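Lipoteichoic acid primase (Listeria monocytogenes, PDB 4UOP) belongs to the sulfatase family, with an alkaline phosphatase-like alpha/beta fold, and binds a magnesium ion in its extracellular catalytic domain. Local coordinates at residues Pro137-Tyr148 and Met346-Gln356; Asn334-Thr344 and Gly360-Val371. One frame throughout, in Å; residues are numbered along the deposited sequence.

Both contacts involve helix 341-348 of the sulfatase-type fold, at different ends and with different chemistry. Interaction 1, partly buried and nearer the surface, packs the end of this helix and the loop after it against helix 139-144; methionine, leucine and isoleucine side chains do the work, and two waters bridge its polar ends. Interaction 2, buried and closer to the centre of the chain, ties the approach to the same helix and its first turn to the loop 360-371 through direct hydrogen bonds of N334, D340, T344 and N369. Their centres lie about 16 Å apart, yet they touch: the N347 amide packs on D362, and Q356 and M139 on M342.

Interaction 1 (Pro137-Tyr148 and Met346-Gln356); sequences PSMPRLLGKNDY and MNLLGIKTGDQ
The hydroxyl of Y148 is held by K58 O and by a water 2.8 Å from Y148 OH, which also donates to L349 O; L349 CD2 packs against the same Y148 OH at 3.6 Å. This contact lies in the sulfatase-type alpha/beta fold, where helix 139-144 rests beside the end of helix 341-348. G350 ends the latter in a Schellman motif, and the chain then runs on past the first helix. L143 CD2 sits 3.9 Å above the plane of the Y148 ring, towards its rim, and meets I351 CD1 at 3.3 Å, a tight contact in which the two side chains cross nearly at right angles. Bends at chi2 (-55°) and chi3 (89°) of M346 bring its CE to M139 SD, 3.8 Å away, and into contact with L143 CD2. M346 SD meets L142 CD2 at 3.9 Å; this leucine methyl also touches I351 CG2 and T353 CG2. N146 comes at I351 from the opposite direction, while its ND2 donates nearly straight to L142 O (2.9 Å, 164° at the hydrogen), an acceptor lying in the N146 amide plane. That bond holds the amide against I351 CG1 and CG2. At the start of helix 139-144, S138 OG caps R141 N and also pairs with V170 O. Extended Q356 reaches this end by water: its OE1 accepts from a water 2.8 Å away that in turn accepts from S138 N, whereas Q356 NE2 and S138 N, both donors, lie close without a bond.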
loop_
_atom_site.group_PDB
_atom_site.type_symbol
_atom_site.label_atom_id
_atom_site.label_comp_id
_atom_site.label_asym_id
_atom_site.label_seq_id
_atom_site.Cartn_x
_atom_site.Cartn_y
_atom_site.Cartn_z
ATOM N N PRO B 137 22.248 3.504 -6.664
ATOM C CA PRO B 137 23.279 3.962 -5.751
ATOM C C PRO B 137 22.921 3.575 -4.316
ATOM O O PRO B 137 21.752 3.628 -3.937
ATOM C CB PRO B 137 23.278 5.482 -5.926
ATOM C CG PRO B 137 22.634 5.717 -7.255
ATOM C CD PRO B 137 21.621 4.626 -7.384
ATOM N N SER B 138 23.920 3.191 -3.534
ATOM C CA SER B 138 23.638 2.544 -2.273
ATOM C C SER B 138 24.838 2.467 -1.373
ATOM O O SER B 138 25.972 2.778 -1.769
ATOM C CB SER B 138 23.131 1.132 -2.532
ATOM O OG SER B 138 24.203 0.276 -2.856
ATOM N N MET B 139 24.573 2.043 -0.147
ATOM C CA MET B 139 25.619 1.817 0.839
ATOM C C MET B 139 26.563 0.691 0.422
ATOM O O MET B 139 27.777 0.881 0.464
ATOM C CB MET B 139 24.999 1.548 2.233
ATOM C CG MET B 139 25.980 1.083 3.290
ATOM S SD MET B 139 25.512 1.551 4.961
ATOM C CE MET B 139 23.952 0.675 5.131
ATOM N N PRO B 140 26.030 -0.499 0.052
ATOM C CA PRO B 140 26.954 -1.551 -0.390
ATOM C C PRO B 140 27.743 -1.184 -1.655
ATOM O O PRO B 140 28.913 -1.533 -1.769
ATOM C CB PRO B 140 26.040 -2.762 -0.642
ATOM C CG PRO B 140 24.657 -2.241 -0.626
ATOM C CD PRO B 140 24.661 -1.013 0.208
ATOM N N ARG B 141 27.120 -0.470 -2.578
ATOM C CA ARG B 141 27.812 -0.056 -3.785
ATOM C C ARG B 141 28.951 0.909 -3.447
ATOM O O ARG B 141 30.079 0.733 -3.913
ATOM C CB ARG B 141 26.835 0.583 -4.770
ATOM C CG ARG B 141 27.455 0.942 -6.107
ATOM C CD ARG B 141 26.422 1.542 -7.068
ATOM N NE ARG B 141 25.268 0.662 -7.268
ATOM C CZ ARG B 141 25.255 -0.421 -8.042
ATOM N NH1 ARG B 141 26.336 -0.800 -8.728
ATOM N NH2 ARG B 141 24.151 -1.145 -8.132
ATOM N N LEU B 142 28.676 1.903 -2.610
ATOM C CA LEU B 142 29.698 2.854 -2.203
ATOM C C LEU B 142 30.819 2.167 -1.420
ATOM O O LEU B 142 31.987 2.472 -1.606
ATOM C CB LEU B 142 29.089 3.988 -1.382
ATOM C CG LEU B 142 30.029 5.096 -0.913
ATOM C CD1 LEU B 142 30.794 5.698 -2.084
ATOM C CD2 LEU B 142 29.220 6.165 -0.200
ATOM N N LEU B 143 30.477 1.240 -0.529
ATOM C CA LEU B 143 31.503 0.529 0.221
ATOM C C LEU B 143 32.358 -0.352 -0.686
ATOM O O LEU B 143 33.567 -0.481 -0.469
ATOM C CB LEU B 143 30.892 -0.285 1.368
ATOM C CG LEU B 143 30.345 0.559 2.521
ATOM C CD1 LEU B 143 29.653 -0.341 3.542
ATOM C CD2 LEU B 143 31.443 1.386 3.172
ATOM N N GLY B 144 31.746 -0.917 -1.723
ATOM C CA GLY B 144 32.461 -1.714 -2.697
ATOM C C GLY B 144 33.524 -0.924 -3.462
ATOM O O GLY B 144 34.494 -1.510 -3.929
ATOM N N LYS B 145 33.334 0.386 -3.574
ATOM C CA LYS B 145 34.340 1.282 -4.169
ATOM C C LYS B 145 35.405 1.733 -3.172
ATOM O O LYS B 145 36.336 2.459 -3.529
ATOM C CB LYS B 145 33.660 2.516 -4.776
ATOM C CG LYS B 145 32.750 2.211 -5.953
ATOM C CD LYS B 145 33.497 1.472 -7.048
ATOM C CE LYS B 145 32.649 1.264 -8.288
ATOM N NZ LYS B 145 33.474 0.713 -9.399
ATOM N N ASN B 146 35.262 1.297 -1.926
ATOM C CA ASN B 146 36.220 1.581 -0.881
ATOM C C ASN B 146 36.800 0.317 -0.274
ATOM O O ASN B 146 37.112 0.279 0.912
ATOM C CB ASN B 146 35.545 2.453 0.169
ATOM C CG ASN B 146 35.331 3.881 -0.317
ATOM O OD1 ASN B 146 36.195 4.721 -0.116
ATOM N ND2 ASN B 146 34.195 4.158 -0.958
ATOM N N ASP B 147 36.944 -0.708 -1.107
ATOM C CA ASP B 147 37.651 -1.936 -0.769
ATOM C C ASP B 147 36.925 -2.811 0.242
ATOM O O ASP B 147 37.571 -3.591 0.943
ATOM C CB ASP B 147 39.074 -1.645 -0.258
ATOM C CG ASP B 147 39.901 -0.868 -1.262
ATOM O OD1 ASP B 147 40.415 -1.502 -2.203
ATOM O OD2 ASP B 147 40.008 0.367 -1.119
ATOM N N TYR B 148 35.599 -2.689 0.308
ATOM C CA TYR B 148 34.780 -3.626 1.076
ATOM C C TYR B 148 34.187 -4.664 0.127
ATOM O O TYR B 148 33.710 -4.319 -0.951
ATOM C CB TYR B 148 33.630 -2.914 1.804
ATOM C CG TYR B 148 34.059 -2.045 2.974
ATOM C CD1 TYR B 148 34.680 -0.827 2.778
ATOM C CD2 TYR B 148 33.843 -2.453 4.279
ATOM C CE1 TYR B 148 35.099 -0.038 3.852
ATOM C CE2 TYR B 148 34.235 -1.673 5.357
ATOM C CZ TYR B 148 34.872 -0.466 5.140
ATOM O OH TYR B 148 35.282 0.306 6.203
ATOM N N MET B 346 28.583 6.114 6.985
ATOM C CA MET B 346 29.623 6.555 6.063
ATOM C C MET B 346 30.535 7.576 6.755
ATOM O O MET B 346 31.756 7.547 6.560
ATOM C CB MET B 346 29.032 7.150 4.785
ATOM C CG MET B 346 28.239 6.181 3.912
ATOM S SD MET B 346 29.115 4.665 3.418
ATOM C CE MET B 346 28.703 3.565 4.778
ATOM N N ASN B 347 29.960 8.457 7.571
ATOM C CA ASN B 347 30.781 9.396 8.334
ATOM C C ASN B 347 31.760 8.682 9.281
ATOM O O ASN B 347 32.957 8.996 9.325
ATOM C CB ASN B 347 29.900 10.397 9.087
ATOM C CG ASN B 347 30.707 11.335 9.968
ATOM O OD1 ASN B 347 31.422 12.213 9.466
ATOM N ND2 ASN B 347 30.622 11.151 11.267
ATOM N N LEU B 348 31.265 7.710 10.047
ATOM C CA LEU B 348 32.134 6.963 10.947
ATOM C C LEU B 348 33.265 6.240 10.204
ATOM O O LEU B 348 34.407 6.167 10.697
ATOM C CB LEU B 348 31.315 5.947 11.765
ATOM C CG LEU B 348 30.357 6.557 12.776
ATOM C CD1 LEU B 348 29.445 5.479 13.354
ATOM C CD2 LEU B 348 31.127 7.231 13.899
ATOM N N LEU B 349 32.946 5.695 9.033
ATOM C CA LEU B 349 33.914 4.948 8.242
ATOM C C LEU B 349 34.871 5.867 7.460
ATOM O O LEU B 349 35.765 5.377 6.797
ATOM C CB LEU B 349 33.192 4.001 7.287
ATOM C CG LEU B 349 32.437 2.832 7.955
ATOM C CD1 LEU B 349 31.670 2.037 6.908
ATOM C CD2 LEU B 349 33.360 1.928 8.738
ATOM N N GLY B 350 34.660 7.182 7.543
ATOM C CA GLY B 350 35.520 8.159 6.867
ATOM C C GLY B 350 35.365 8.156 5.369
ATOM O O GLY B 350 36.336 8.347 4.645
ATOM N N ILE B 351 34.157 7.878 4.893
ATOM C CA ILE B 351 33.903 7.782 3.481
ATOM C C ILE B 351 33.090 8.992 3.028
ATOM O O ILE B 351 32.038 9.288 3.570
ATOM C CB ILE B 351 33.199 6.458 3.138
ATOM C CG1 ILE B 351 34.184 5.300 3.342
ATOM C CG2 ILE B 351 32.662 6.478 1.711
ATOM C CD1 ILE B 351 33.571 3.921 3.278
ATOM N N LYS B 352 33.607 9.700 2.030
ATOM C CA LYS B 352 32.905 10.823 1.447
ATOM C C LYS B 352 31.881 10.308 0.464
ATOM O O LYS B 352 32.176 9.449 -0.365
ATOM C CB LYS B 352 33.867 11.780 0.735
ATOM C CG LYS B 352 34.621 12.701 1.680
ATOM C CD LYS B 352 33.691 13.670 2.399
ATOM C CE LYS B 352 34.402 14.953 2.819
ATOM N NZ LYS B 352 35.136 14.814 4.110
ATOM N N THR B 353 30.679 10.849 0.556
ATOM C CA THR B 353 29.572 10.422 -0.292
ATOM C C THR B 353 29.458 11.232 -1.588
ATOM O O THR B 353 28.735 10.847 -2.505
ATOM C CB THR B 353 28.262 10.507 0.491
ATOM O OG1 THR B 353 28.070 11.848 0.948
ATOM C CG2 THR B 353 28.319 9.558 1.708
ATOM N N GLY B 354 30.164 12.358 -1.651
ATOM C CA GLY B 354 30.239 13.166 -2.868
ATOM C C GLY B 354 28.904 13.615 -3.430
ATOM O O GLY B 354 28.136 14.290 -2.752
ATOM N N ASP B 355 28.629 13.229 -4.675
ATOM C CA ASP B 355 27.417 13.659 -5.375
ATOM C C ASP B 355 26.263 12.685 -5.172
ATOM O O ASP B 355 25.195 12.853 -5.765
ATOM C CB ASP B 355 27.663 13.796 -6.884
ATOM C CG ASP B 355 28.735 14.819 -7.223
ATOM O OD1 ASP B 355 28.896 15.805 -6.465
ATOM O OD2 ASP B 355 29.411 14.635 -8.264
ATOM N N GLN B 356 26.462 11.659 -4.349
ATOM C CA GLN B 356 25.410 10.685 -4.144
ATOM C C GLN B 356 24.263 11.313 -3.358
ATOM O O GLN B 356 24.461 11.894 -2.288
ATOM C CB GLN B 356 25.932 9.437 -3.439
ATOM C CG GLN B 356 24.833 8.411 -3.194
ATOM C CD GLN B 356 25.348 7.003 -3.030
ATOM O OE1 GLN B 356 26.484 6.703 -3.362
ATOM N NE2 GLN B 356 24.498 6.124 -2.526
HETATM O O HOH W 1 26.613 4.305 -4.778
HETATM O O HOH W 2 36.610 2.725 6.078
#

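Interaction 2 (Asn334-Thr344 and Gly360-Val371); sequences NVGGEIDIMPT and GTDILNSSNNYV
The D340 carboxylate and the N369 amide meet from opposite directions with their planes 71° apart, joined by a weak bond from N369 ND2 to D340 OD2 (3.2 Å). D340 OD1 accepts from T361 N at 2.7 Å and D340 OD2 from G337 N of its own segment, each on its anti side, so the group is fixed in rotation; K41 lies near as a long, weak ion pair. N369 ND2 also donates to V335 O (2.9 Å), which lies close to the N369 amide plane. The N334 amide is used at both ends: OD1 takes N369 N on a lone pair in the carbonyl plane (3.1 Å), and ND2 gives a bond to I363 O (3.0 Å), close to the amide plane, and a weak one to S366 OG. With CG anti to the backbone N (chi1 -172°), the N334 amide is carried across into the bend of 363-369. In the sulfatase-type fold the contact brings two sheets together: strand 336-337 runs parallel to strand 94-100 in the large mixed sheet, while V371 starts the first strand of the five-stranded antiparallel one; V371 CG2 packs on G336 C at 3.6 Å. Further along, T344 OG1 accepts from I363 N almost linearly (3.0 Å, 174°) and donates to D340 O, which T344 N reaches from the opposite face. I363 CG1 lies beside T344 OG1, and I363 CG2 packs on D340 CB. D362 forms an Asx turn, its OD1 accepting from L364 N from above the carboxylate plane. A water donates both to D362 OD1 and, 2.8 Å away, to T344 O.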
loop_
_atom_site.group_PDB
_atom_site.type_symbol
_atom_site.label_atom_id
_atom_site.label_comp_id
_atom_site.label_asym_id
_atom_site.label_seq_id
_atom_site.Cartn_x
_atom_site.Cartn_y
_atom_site.Cartn_z
ATOM N N ASN B 334 19.527 13.284 19.116
ATOM C CA ASN B 334 18.967 13.637 17.827
ATOM C C ASN B 334 18.157 12.451 17.288
ATOM O O ASN B 334 18.628 11.308 17.333
ATOM C CB ASN B 334 20.127 14.016 16.915
ATOM C CG ASN B 334 19.700 14.594 15.573
ATOM O OD1 ASN B 334 18.739 15.353 15.455
ATOM N ND2 ASN B 334 20.459 14.254 14.553
ATOM N N VAL B 335 16.966 12.716 16.767
ATOM C CA VAL B 335 16.152 11.641 16.206
ATOM C C VAL B 335 16.690 11.152 14.885
ATOM O O VAL B 335 17.419 11.855 14.180
ATOM C CB VAL B 335 14.660 11.998 16.014
ATOM C CG1 VAL B 335 14.046 12.357 17.338
ATOM C CG2 VAL B 335 14.473 13.105 14.978
ATOM N N GLY B 336 16.301 9.932 14.543
ATOM C CA GLY B 336 16.679 9.340 13.291
ATOM C C GLY B 336 15.664 8.321 12.845
ATOM O O GLY B 336 14.797 7.901 13.621
ATOM N N GLY B 337 15.778 7.944 11.580
ATOM C CA GLY B 337 15.004 6.859 11.000
ATOM C C GLY B 337 15.892 5.974 10.164
ATOM O O GLY B 337 17.093 6.247 9.997
ATOM N N GLU B 338 15.323 4.890 9.645
ATOM C CA GLU B 338 16.124 3.931 8.897
ATOM C C GLU B 338 16.860 4.583 7.708
ATOM O O GLU B 338 17.974 4.208 7.413
ATOM C CB GLU B 338 15.285 2.740 8.462
ATOM C CG GLU B 338 15.083 1.770 9.624
ATOM C CD GLU B 338 13.835 0.914 9.534
ATOM O OE1 GLU B 338 12.802 1.349 8.963
ATOM O OE2 GLU B 338 13.888 -0.197 10.095
ATOM N N ILE B 339 16.247 5.560 7.068
ATOM C CA ILE B 339 16.934 6.277 5.979
ATOM C C ILE B 339 18.219 6.992 6.396
ATOM O O ILE B 339 19.024 7.367 5.531
ATOM C CB ILE B 339 16.025 7.310 5.287
ATOM C CG1 ILE B 339 15.472 8.319 6.299
ATOM C CG2 ILE B 339 14.927 6.611 4.514
ATOM C CD1 ILE B 339 14.938 9.570 5.646
ATOM N N ASP B 340 18.389 7.234 7.693
ATOM C CA ASP B 340 19.560 7.943 8.218
ATOM C C ASP B 340 20.770 7.055 8.512
ATOM O O ASP B 340 21.846 7.555 8.820
ATOM C CB ASP B 340 19.173 8.709 9.485
ATOM C CG ASP B 340 18.048 9.719 9.239
ATOM O OD1 ASP B 340 18.160 10.484 8.246
ATOM O OD2 ASP B 340 17.045 9.726 10.002
ATOM N N ILE B 341 20.598 5.730 8.442
ATOM C CA ILE B 341 21.694 4.842 8.811
ATOM C C ILE B 341 22.904 4.991 7.876
ATOM O O ILE B 341 24.038 5.068 8.357
ATOM C CB ILE B 341 21.226 3.376 8.951
ATOM C CG1 ILE B 341 20.304 3.276 10.176
ATOM C CG2 ILE B 341 22.433 2.458 9.090
ATOM C CD1 ILE B 341 19.661 1.907 10.412
ATOM N N MET B 342 22.678 5.095 6.566
ATOM C CA MET B 342 23.810 5.183 5.615
ATOM C C MET B 342 24.689 6.426 5.841
ATOM O O MET B 342 25.892 6.285 6.054
ATOM C CB MET B 342 23.338 5.128 4.165
ATOM C CG MET B 342 24.478 5.326 3.186
ATOM S SD MET B 342 24.006 5.204 1.467
ATOM C CE MET B 342 25.589 5.598 0.717
ATOM N N PRO B 343 24.098 7.636 5.816
ATOM C CA PRO B 343 24.970 8.803 6.040
ATOM C C PRO B 343 25.675 8.793 7.405
ATOM O O PRO B 343 26.818 9.240 7.505
ATOM C CB PRO B 343 24.022 10.001 5.890
ATOM C CG PRO B 343 22.639 9.429 6.020
ATOM C CD PRO B 343 22.718 8.039 5.491
ATOM N N THR B 344 25.029 8.229 8.432
ATOM C CA THR B 344 25.623 8.153 9.752
ATOM C C THR B 344 26.850 7.219 9.720
ATOM O O THR B 344 27.921 7.540 10.251
ATOM C CB THR B 344 24.575 7.676 10.791
ATOM O OG1 THR B 344 23.470 8.592 10.824
ATOM C CG2 THR B 344 25.157 7.573 12.204
ATOM N N GLY B 360 18.465 10.755 3.814
ATOM C CA GLY B 360 18.789 10.703 5.236
ATOM C C GLY B 360 19.855 11.699 5.609
ATOM O O GLY B 360 20.464 12.332 4.730
ATOM N N THR B 361 20.088 11.812 6.911
ATOM C CA THR B 361 21.021 12.745 7.511
ATOM C C THR B 361 21.935 12.011 8.504
ATOM O O THR B 361 21.514 11.071 9.177
ATOM C CB THR B 361 20.233 13.847 8.257
ATOM O OG1 THR B 361 19.325 14.476 7.342
ATOM C CG2 THR B 361 21.144 14.889 8.859
ATOM N N ASP B 362 23.176 12.458 8.596
ATOM C CA ASP B 362 24.121 11.976 9.589
ATOM C C ASP B 362 23.620 12.395 10.971
ATOM O O ASP B 362 23.708 13.552 11.367
ATOM C CB ASP B 362 25.513 12.528 9.288
ATOM C CG ASP B 362 26.546 12.181 10.342
ATOM O OD1 ASP B 362 26.247 11.454 11.318
ATOM O OD2 ASP B 362 27.694 12.646 10.183
ATOM N N ILE B 363 23.103 11.437 11.735
ATOM C CA ILE B 363 22.456 11.804 12.980
ATOM C C ILE B 363 23.437 12.202 14.089
ATOM O O ILE B 363 23.027 12.806 15.069
ATOM C CB ILE B 363 21.495 10.713 13.487
ATOM C CG1 ILE B 363 22.234 9.475 13.943
ATOM C CG2 ILE B 363 20.460 10.375 12.409
ATOM C CD1 ILE B 363 21.336 8.550 14.756
ATOM N N LEU B 364 24.714 11.874 13.943
ATOM C CA LEU B 364 25.694 12.268 14.958
ATOM C C LEU B 364 26.251 13.674 14.717
ATOM O O LEU B 364 27.052 14.166 15.516
ATOM C CB LEU B 364 26.831 11.254 15.037
ATOM C CG LEU B 364 26.416 9.810 15.360
ATOM C CD1 LEU B 364 27.637 8.920 15.401
ATOM C CD2 LEU B 364 25.653 9.751 16.661
ATOM N N ASN B 365 25.839 14.313 13.633
ATOM C CA ASN B 365 26.312 15.662 13.311
ATOM C C ASN B 365 25.205 16.658 13.016
ATOM O O ASN B 365 25.415 17.668 12.350
ATOM C CB ASN B 365 27.310 15.588 12.172
ATOM C CG ASN B 365 28.665 15.183 12.659
ATOM O OD1 ASN B 365 29.321 15.937 13.375
ATOM N ND2 ASN B 365 29.072 13.958 12.345
ATOM N N SER B 366 24.042 16.383 13.558
ATOM C CA SER B 366 22.917 17.298 13.472
ATOM C C SER B 366 22.174 17.226 14.779
ATOM O O SER B 366 22.387 16.309 15.582
ATOM C CB SER B 366 22.019 16.922 12.295
ATOM O OG SER B 366 21.580 15.580 12.391
ATOM N N SER B 367 21.332 18.216 15.031
ATOM C CA SER B 367 20.553 18.242 16.259
ATOM C C SER B 367 19.077 18.476 16.036
ATOM O O SER B 367 18.316 18.346 16.985
ATOM C CB SER B 367 21.097 19.291 17.229
ATOM O OG SER B 367 22.267 18.798 17.859
ATOM N N ASN B 368 18.674 18.784 14.806
ATOM C CA ASN B 368 17.290 19.117 14.502
ATOM C C ASN B 368 16.716 18.201 13.422
ATOM O O ASN B 368 15.858 18.600 12.647
ATOM C CB ASN B 368 17.163 20.603 14.093
ATOM C CG ASN B 368 18.052 20.980 12.910
ATOM O OD1 ASN B 368 19.016 20.280 12.584
ATOM N ND2 ASN B 368 17.747 22.116 12.279
ATOM N N ASN B 369 17.191 16.960 13.370
ATOM C CA ASN B 369 16.696 16.014 12.368
ATOM C C ASN B 369 15.216 15.696 12.606
ATOM O O ASN B 369 14.706 15.857 13.715
ATOM C CB ASN B 369 17.550 14.748 12.364
ATOM C CG ASN B 369 17.274 13.851 11.175
ATOM O OD1 ASN B 369 16.983 14.316 10.075
ATOM N ND2 ASN B 369 17.381 12.552 11.393
ATOM N N TYR B 370 14.515 15.329 11.543
ATOM C CA TYR B 370 13.143 14.864 11.660
ATOM C C TYR B 370 12.918 13.756 10.653
ATOM O O TYR B 370 13.712 13.579 9.742
ATOM C CB TYR B 370 12.148 16.015 11.466
ATOM C CG TYR B 370 12.228 16.685 10.125
ATOM C CD1 TYR B 370 13.161 17.687 9.890
ATOM C CD2 TYR B 370 11.375 16.325 9.097
ATOM C CE1 TYR B 370 13.256 18.290 8.665
ATOM C CE2 TYR B 370 11.458 16.943 7.858
ATOM C CZ TYR B 370 12.398 17.928 7.659
ATOM O OH TYR B 370 12.495 18.555 6.443
ATOM N N VAL B 371 11.850 12.996 10.837
ATOM C CA VAL B 371 11.608 11.810 10.028
ATOM C C VAL B 371 10.221 11.843 9.402
ATOM O O VAL B 371 9.222 11.627 10.110
ATOM C CB VAL B 371 11.738 10.525 10.882
ATOM C CG1 VAL B 371 11.624 9.311 9.997
ATOM C CG2 VAL B 371 13.060 10.515 11.639
HETATM O O HOH W 3 28.379 9.685 11.992
#